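Side-chain contacts in Lmo0131 protein (Listeria monocytogenes, PDB 4Q6J), which is an EAL-domain protein of uncharacterised function that may act as a phosphodiesterase specific for cyclic di-GMP: residues F72-A77 / T106-Y111; I78-Q83 / F88-N93. One frame throughout, in Å; residues are numbered along the deposited sequence.

How the contacts relate
Both contacts use helix 66-83, one of the outer helices of the TIM-like barrel of the EAL domain. Contact 1 (72-77 with 106-111) sets the middle of that helix beside helix 102-115, while contact 2 (78-83 with 88-93) lays its last turns on strand 89-95. Contact 2 falls between the two segments of contact 1 in chain order, and their centres are 11 Å apart. They also meet directly: Tyr111 CD1 lies 3.4 Å from Ile78 CD1, and Ala77 and Val73 pack on Ile92. The helix is thus joined laterally to the next outer helix and inward to the barrel wall.

Contact 1: residues F72-A77 / T106-Y111; sequences FVAETA and TFLHDY
Tyr111 swings its CG anti to the backbone N (chi1 -170°) and Glu75 turns its CG anti to the carbonyl carbon (chi1 -55°), and the phenol end of the tyrosine meets the methylenes of the glutamate. The contact pairs two outer helices of the TIM-like barrel of the EAL domain, 66-83 and 102-115, whose facing side chains meet between them. Beyond CG the Glu75 chain runs extended and crosses Tyr111 at about a right angle, passing obliquely by the ring's hydroxyl end. Glu75 CG stands 3.4 Å from Tyr111 OH and 3.5 Å from Tyr111 CZ. The carboxylate lies nearly parallel to the ring, their planes 13° apart, with Glu75 OE2 3.9 Å from Tyr111 CE2. No direct hydrogen bond joins the segments. Deeper in, Ala74 CB points at the neighbouring helix and touches Leu108 CD1 at 4.2 Å, a small apolar contact on the buried side. Ile92 of strand 89-95 packs beneath Ala74, and Ile94 beneath Leu108; His115 stacks on the Tyr111 ring. A water supplies the polar link between the helices: it lies in the plane of the Tyr111 ring, at its edge, 2.5 Å from Tyr111 OH, and donates a hydrogen bond to the backbone Glu75 O at 2.9 Å.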
loop_
_atom_site.group_PDB
_atom_site.type_symbol
_atom_site.label_atom_id
_atom_site.label_comp_id
_atom_site.label_asym_id
_atom_site.label_seq_id
_atom_site.Cartn_x
_atom_site.Cartn_y
_atom_site.Cartn_z
ATOM N N PHE B 72 -8.189 -23.687 -12.413
ATOM C CA PHE B 72 -7.533 -24.932 -12.025
ATOM C C PHE B 72 -7.864 -25.275 -10.569
ATOM O O PHE B 72 -8.335 -26.370 -10.264
ATOM C CB PHE B 72 -5.997 -24.844 -12.198
ATOM C CG PHE B 72 -5.256 -26.021 -11.573
ATOM C CD1 PHE B 72 -4.991 -27.166 -12.302
ATOM C CD2 PHE B 72 -4.876 -26.001 -10.241
ATOM C CE1 PHE B 72 -4.343 -28.243 -11.703
ATOM C CE2 PHE B 72 -4.252 -27.066 -9.658
ATOM C CZ PHE B 72 -3.989 -28.178 -10.371
ATOM N N VAL B 73 -7.590 -24.324 -9.677
ATOM C CA VAL B 73 -7.818 -24.490 -8.246
ATOM C C VAL B 73 -9.274 -24.887 -7.971
ATOM O O VAL B 73 -9.521 -25.831 -7.257
ATOM C CB VAL B 73 -7.406 -23.200 -7.492
ATOM C CG1 VAL B 73 -7.881 -23.189 -6.075
ATOM C CG2 VAL B 73 -5.899 -23.051 -7.561
ATOM N N ALA B 74 -10.230 -24.198 -8.572
ATOM C CA ALA B 74 -11.614 -24.512 -8.294
ATOM C C ALA B 74 -12.043 -25.865 -8.852
ATOM O O ALA B 74 -12.730 -26.637 -8.182
ATOM C CB ALA B 74 -12.500 -23.435 -8.797
ATOM N N GLU B 75 -11.653 -26.158 -10.078
ATOM C CA GLU B 75 -12.061 -27.419 -10.670
ATOM C C GLU B 75 -11.437 -28.645 -10.010
ATOM O O GLU B 75 -12.107 -29.646 -9.781
ATOM C CB GLU B 75 -11.794 -27.388 -12.161
ATOM C CG GLU B 75 -12.473 -26.197 -12.733
ATOM C CD GLU B 75 -12.356 -26.070 -14.231
ATOM O OE1 GLU B 75 -11.918 -27.044 -14.894
ATOM O OE2 GLU B 75 -12.717 -24.979 -14.740
ATOM N N THR B 76 -10.149 -28.551 -9.720
ATOM C CA THR B 76 -9.444 -29.596 -9.012
ATOM C C THR B 76 -10.067 -29.818 -7.636
ATOM O O THR B 76 -10.271 -30.956 -7.226
ATOM C CB THR B 76 -7.983 -29.218 -8.830
ATOM O OG1 THR B 76 -7.447 -28.945 -10.104
ATOM C CG2 THR B 76 -7.203 -30.333 -8.194
ATOM N N ALA B 77 -10.385 -28.733 -6.937
ATOM C CA ALA B 77 -10.973 -28.846 -5.600
ATOM C C ALA B 77 -12.355 -29.492 -5.663
ATOM O O ALA B 77 -12.686 -30.351 -4.856
ATOM C CB ALA B 77 -11.063 -27.497 -4.916
ATOM N N THR B 106 -20.031 -15.126 -10.862
ATOM C CA THR B 106 -21.185 -15.705 -11.541
ATOM C C THR B 106 -20.788 -16.980 -12.216
ATOM O O THR B 106 -21.455 -17.979 -12.086
ATOM C CB THR B 106 -21.737 -14.746 -12.566
ATOM O OG1 THR B 106 -22.501 -13.754 -11.875
ATOM C CG2 THR B 106 -22.625 -15.482 -13.555
ATOM N N PHE B 107 -19.669 -16.960 -12.916
ATOM C CA PHE B 107 -19.124 -18.205 -13.418
ATOM C C PHE B 107 -18.862 -19.264 -12.345
ATOM O O PHE B 107 -19.081 -20.446 -12.580
ATOM C CB PHE B 107 -17.823 -17.973 -14.147
ATOM C CG PHE B 107 -17.254 -19.222 -14.688
ATOM C CD1 PHE B 107 -17.930 -19.921 -15.681
ATOM C CD2 PHE B 107 -16.088 -19.743 -14.180
ATOM C CE1 PHE B 107 -17.424 -21.095 -16.184
ATOM C CE2 PHE B 107 -15.578 -20.897 -14.694
ATOM C CZ PHE B 107 -16.248 -21.573 -15.692
ATOM N N LEU B 108 -18.366 -18.828 -11.188
ATOM C CA LEU B 108 -18.011 -19.767 -10.143
ATOM C C LEU B 108 -19.270 -20.381 -9.555
ATOM O O LEU B 108 -19.340 -21.568 -9.305
ATOM C CB LEU B 108 -17.169 -19.106 -9.044
ATOM C CG LEU B 108 -16.866 -20.052 -7.862
ATOM C CD1 LEU B 108 -16.061 -21.254 -8.288
ATOM C CD2 LEU B 108 -16.174 -19.359 -6.716
ATOM N N HIS B 109 -20.262 -19.551 -9.322
ATOM C CA HIS B 109 -21.570 -19.994 -8.872
ATOM C C HIS B 109 -22.161 -21.023 -9.820
ATOM O O HIS B 109 -22.774 -22.007 -9.399
ATOM C CB HIS B 109 -22.506 -18.794 -8.825
ATOM C CG HIS B 109 -23.937 -19.162 -8.654
ATOM N ND1 HIS B 109 -24.681 -19.739 -9.659
ATOM C CD2 HIS B 109 -24.769 -19.026 -7.598
ATOM C CE1 HIS B 109 -25.910 -19.953 -9.227
ATOM N NE2 HIS B 109 -25.989 -19.525 -7.981
ATOM N N ASP B 110 -22.009 -20.764 -11.113
ATOM C CA ASP B 110 -22.544 -21.641 -12.141
ATOM C C ASP B 110 -21.782 -22.942 -12.214
ATOM O O ASP B 110 -22.375 -24.017 -12.321
ATOM C CB ASP B 110 -22.422 -20.970 -13.487
ATOM C CG ASP B 110 -23.420 -19.889 -13.674
ATOM O OD1 ASP B 110 -24.157 -19.565 -12.718
ATOM O OD2 ASP B 110 -23.461 -19.355 -14.792
ATOM N N TYR B 111 -20.463 -22.840 -12.197
ATOM C CA TYR B 111 -19.630 -24.019 -12.182
ATOM C C TYR B 111 -19.876 -24.880 -10.914
ATOM O O TYR B 111 -19.961 -26.101 -10.985
ATOM C CB TYR B 111 -18.151 -23.644 -12.325
ATOM C CG TYR B 111 -17.303 -24.860 -12.551
ATOM C CD1 TYR B 111 -16.843 -25.610 -11.486
ATOM C CD2 TYR B 111 -17.003 -25.282 -13.829
ATOM C CE1 TYR B 111 -16.108 -26.731 -11.677
ATOM C CE2 TYR B 111 -16.261 -26.404 -14.042
ATOM C CZ TYR B 111 -15.822 -27.139 -12.961
ATOM O OH TYR B 111 -15.078 -28.269 -13.159
HETATM O O HOH W 1 -14.673 -29.770 -11.167
#

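Contact 2: residues I78-Q83 / F88-N93; sequences IKQINQ and FSISIN
Ile81 and Ile90 lie alongside each other, their chains running in opposite senses, where the last turns of helix 66-83 lie against strand 89-95. This is the helix-to-strand step of a beta/alpha barrel: the chain leaves the helix, turns within a few residues and enters a strand that runs parallel to 35-45 on one side and 122-127 on the other. Ile90 points its CB at the helix and gives the contact its largest buried surface. Ile81 leaves the helix more obliquely, but its CG1 branch, anti to the carbonyl carbon (chi1 -69°), reaches across to the strand. Ile81 CG1 settles 3.7 Å from Ile90 CB and 3.8 Å from Ile90 CG1, while Ile81 CD1 continues past to 4.1 Å from the backbone Ile90 O. The other end of Ile90 meets Gln80, whose chain passes it at a slant. Ile90 CD1 lies against the aliphatic part of the glutamine, 3.4 Å from Gln80 CG and 3.7 Å from Gln80 CB. Gln80 then bends at chi2 (52°), which carries its amide away from the strand and leaves its methylenes to face the isoleucine. Leu116, Cys121 and Leu122 also pack on Ile81, extending the apolar layer toward the next strand. At the turn end one water donates to both Ile81 O and Phe88 O, at 2.9 Å each, bridging the helix's last turns to Phe88, just before the strand. With no direct hydrogen bond between the segments, their side-chain contact is one of dispersion and hydrophobic burial, and the water linking two backbone carbonyls adds a polar bridge.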
loop_
_atom_site.group_PDB
_atom_site.type_symbol
_atom_site.label_atom_id
_atom_site.label_comp_id
_atom_site.label_asym_id
_atom_site.label_seq_id
_atom_site.Cartn_x
_atom_site.Cartn_y
_atom_site.Cartn_z
ATOM N N ILE B 78 -13.161 -29.079 -6.621
ATOM C CA ILE B 78 -14.500 -29.627 -6.739
ATOM C C ILE B 78 -14.471 -31.135 -7.011
ATOM O O ILE B 78 -15.221 -31.902 -6.422
ATOM C CB ILE B 78 -15.285 -28.865 -7.808
ATOM C CG1 ILE B 78 -15.663 -27.498 -7.239
ATOM C CG2 ILE B 78 -16.483 -29.665 -8.274
ATOM C CD1 ILE B 78 -16.220 -26.537 -8.231
ATOM N N LYS B 79 -13.586 -31.564 -7.898
ATOM C CA LYS B 79 -13.438 -32.981 -8.160
ATOM C C LYS B 79 -13.039 -33.723 -6.885
ATOM O O LYS B 79 -13.584 -34.771 -6.556
ATOM C CB LYS B 79 -12.384 -33.183 -9.241
ATOM C CG LYS B 79 -12.839 -32.754 -10.611
ATOM C CD LYS B 79 -11.630 -32.480 -11.511
ATOM C CE LYS B 79 -11.995 -32.325 -12.974
ATOM N NZ LYS B 79 -13.321 -31.701 -13.128
ATOM N N GLN B 80 -12.075 -33.166 -6.169
ATOM C CA GLN B 80 -11.585 -33.782 -4.942
ATOM C C GLN B 80 -12.642 -33.918 -3.823
ATOM O O GLN B 80 -12.667 -34.916 -3.099
ATOM C CB GLN B 80 -10.394 -33.007 -4.425
ATOM C CG GLN B 80 -9.608 -33.751 -3.354
ATOM C CD GLN B 80 -9.214 -35.151 -3.778
ATOM O OE1 GLN B 80 -9.845 -36.134 -3.405
ATOM N NE2 GLN B 80 -8.159 -35.240 -4.565
ATOM N N ILE B 81 -13.483 -32.904 -3.667
ATOM C CA ILE B 81 -14.558 -32.925 -2.687
ATOM C C ILE B 81 -15.533 -34.012 -3.083
ATOM O O ILE B 81 -15.958 -34.802 -2.237
ATOM C CB ILE B 81 -15.278 -31.586 -2.659
ATOM C CG1 ILE B 81 -14.375 -30.508 -2.082
ATOM C CG2 ILE B 81 -16.546 -31.672 -1.847
ATOM C CD1 ILE B 81 -14.916 -29.112 -2.340
ATOM N N ASN B 82 -15.884 -34.050 -4.372
ATOM C CA ASN B 82 -16.797 -35.078 -4.885
ATOM C C ASN B 82 -16.298 -36.466 -4.584
ATOM O O ASN B 82 -17.067 -37.312 -4.181
ATOM C CB ASN B 82 -17.035 -34.957 -6.397
ATOM C CG ASN B 82 -17.887 -33.766 -6.757
ATOM O OD1 ASN B 82 -18.573 -33.177 -5.917
ATOM N ND2 ASN B 82 -17.855 -33.411 -8.021
ATOM N N GLN B 83 -15.002 -36.684 -4.770
ATOM C CA GLN B 83 -14.413 -37.985 -4.466
ATOM C C GLN B 83 -14.552 -38.408 -2.995
ATOM O O GLN B 83 -14.751 -39.578 -2.722
ATOM C CB GLN B 83 -12.948 -38.061 -4.911
ATOM C CG GLN B 83 -12.392 -39.469 -4.906
ATOM C CD GLN B 83 -11.603 -39.827 -3.648
ATOM O OE1 GLN B 83 -11.183 -40.976 -3.463
ATOM N NE2 GLN B 83 -11.388 -38.846 -2.789
ATOM N N PHE B 88 -15.298 -34.610 3.910
ATOM C CA PHE B 88 -14.289 -33.587 4.199
ATOM C C PHE B 88 -14.579 -32.305 3.432
ATOM O O PHE B 88 -14.987 -32.365 2.283
ATOM C CB PHE B 88 -12.884 -34.109 3.844
ATOM C CG PHE B 88 -12.473 -35.317 4.638
ATOM C CD1 PHE B 88 -11.973 -35.183 5.923
ATOM C CD2 PHE B 88 -12.586 -36.589 4.110
ATOM C CE1 PHE B 88 -11.610 -36.283 6.653
ATOM C CE2 PHE B 88 -12.208 -37.685 4.843
ATOM C CZ PHE B 88 -11.722 -37.523 6.121
ATOM N N SER B 89 -14.356 -31.149 4.066
ATOM C CA SER B 89 -14.379 -29.864 3.354
ATOM C C SER B 89 -13.029 -29.548 2.733
ATOM O O SER B 89 -12.003 -29.993 3.212
ATOM C CB SER B 89 -14.826 -28.712 4.256
ATOM O OG SER B 89 -13.825 -28.398 5.193
ATOM N N ILE B 90 -13.046 -28.814 1.628
ATOM C CA ILE B 90 -11.817 -28.327 1.012
ATOM C C ILE B 90 -11.985 -26.853 0.680
ATOM O O ILE B 90 -12.974 -26.468 0.073
ATOM C CB ILE B 90 -11.439 -29.122 -0.260
ATOM C CG1 ILE B 90 -11.204 -30.600 0.092
ATOM C CG2 ILE B 90 -10.203 -28.502 -0.931
ATOM C CD1 ILE B 90 -10.723 -31.451 -1.048
ATOM N N SER B 91 -11.026 -26.031 1.097
ATOM C CA SER B 91 -11.057 -24.597 0.764
ATOM C C SER B 91 -10.230 -24.258 -0.474
ATOM O O SER B 91 -9.262 -24.954 -0.780
ATOM C CB SER B 91 -10.590 -23.732 1.935
ATOM O OG SER B 91 -9.247 -23.987 2.219
ATOM N N ILE B 92 -10.629 -23.190 -1.172
ATOM C CA ILE B 92 -9.827 -22.595 -2.237
ATOM C C ILE B 92 -9.604 -21.119 -1.954
ATOM O O ILE B 92 -10.494 -20.426 -1.467
ATOM C CB ILE B 92 -10.466 -22.731 -3.643
ATOM C CG1 ILE B 92 -11.811 -22.025 -3.704
ATOM C CG2 ILE B 92 -10.618 -24.192 -4.039
ATOM C CD1 ILE B 92 -12.551 -22.305 -4.985
ATOM N N ASN B 93 -8.404 -20.655 -2.268
ATOM C CA ASN B 93 -8.043 -19.275 -2.061
ATOM C C ASN B 93 -8.496 -18.462 -3.235
ATOM O O ASN B 93 -8.098 -18.728 -4.370
ATOM C CB ASN B 93 -6.531 -19.159 -1.903
ATOM C CG ASN B 93 -6.050 -19.794 -0.637
ATOM O OD1 ASN B 93 -6.813 -19.963 0.312
ATOM N ND2 ASN B 93 -4.797 -20.168 -0.608
HETATM O O HOH W 2 -16.024 -34.471 0.657
#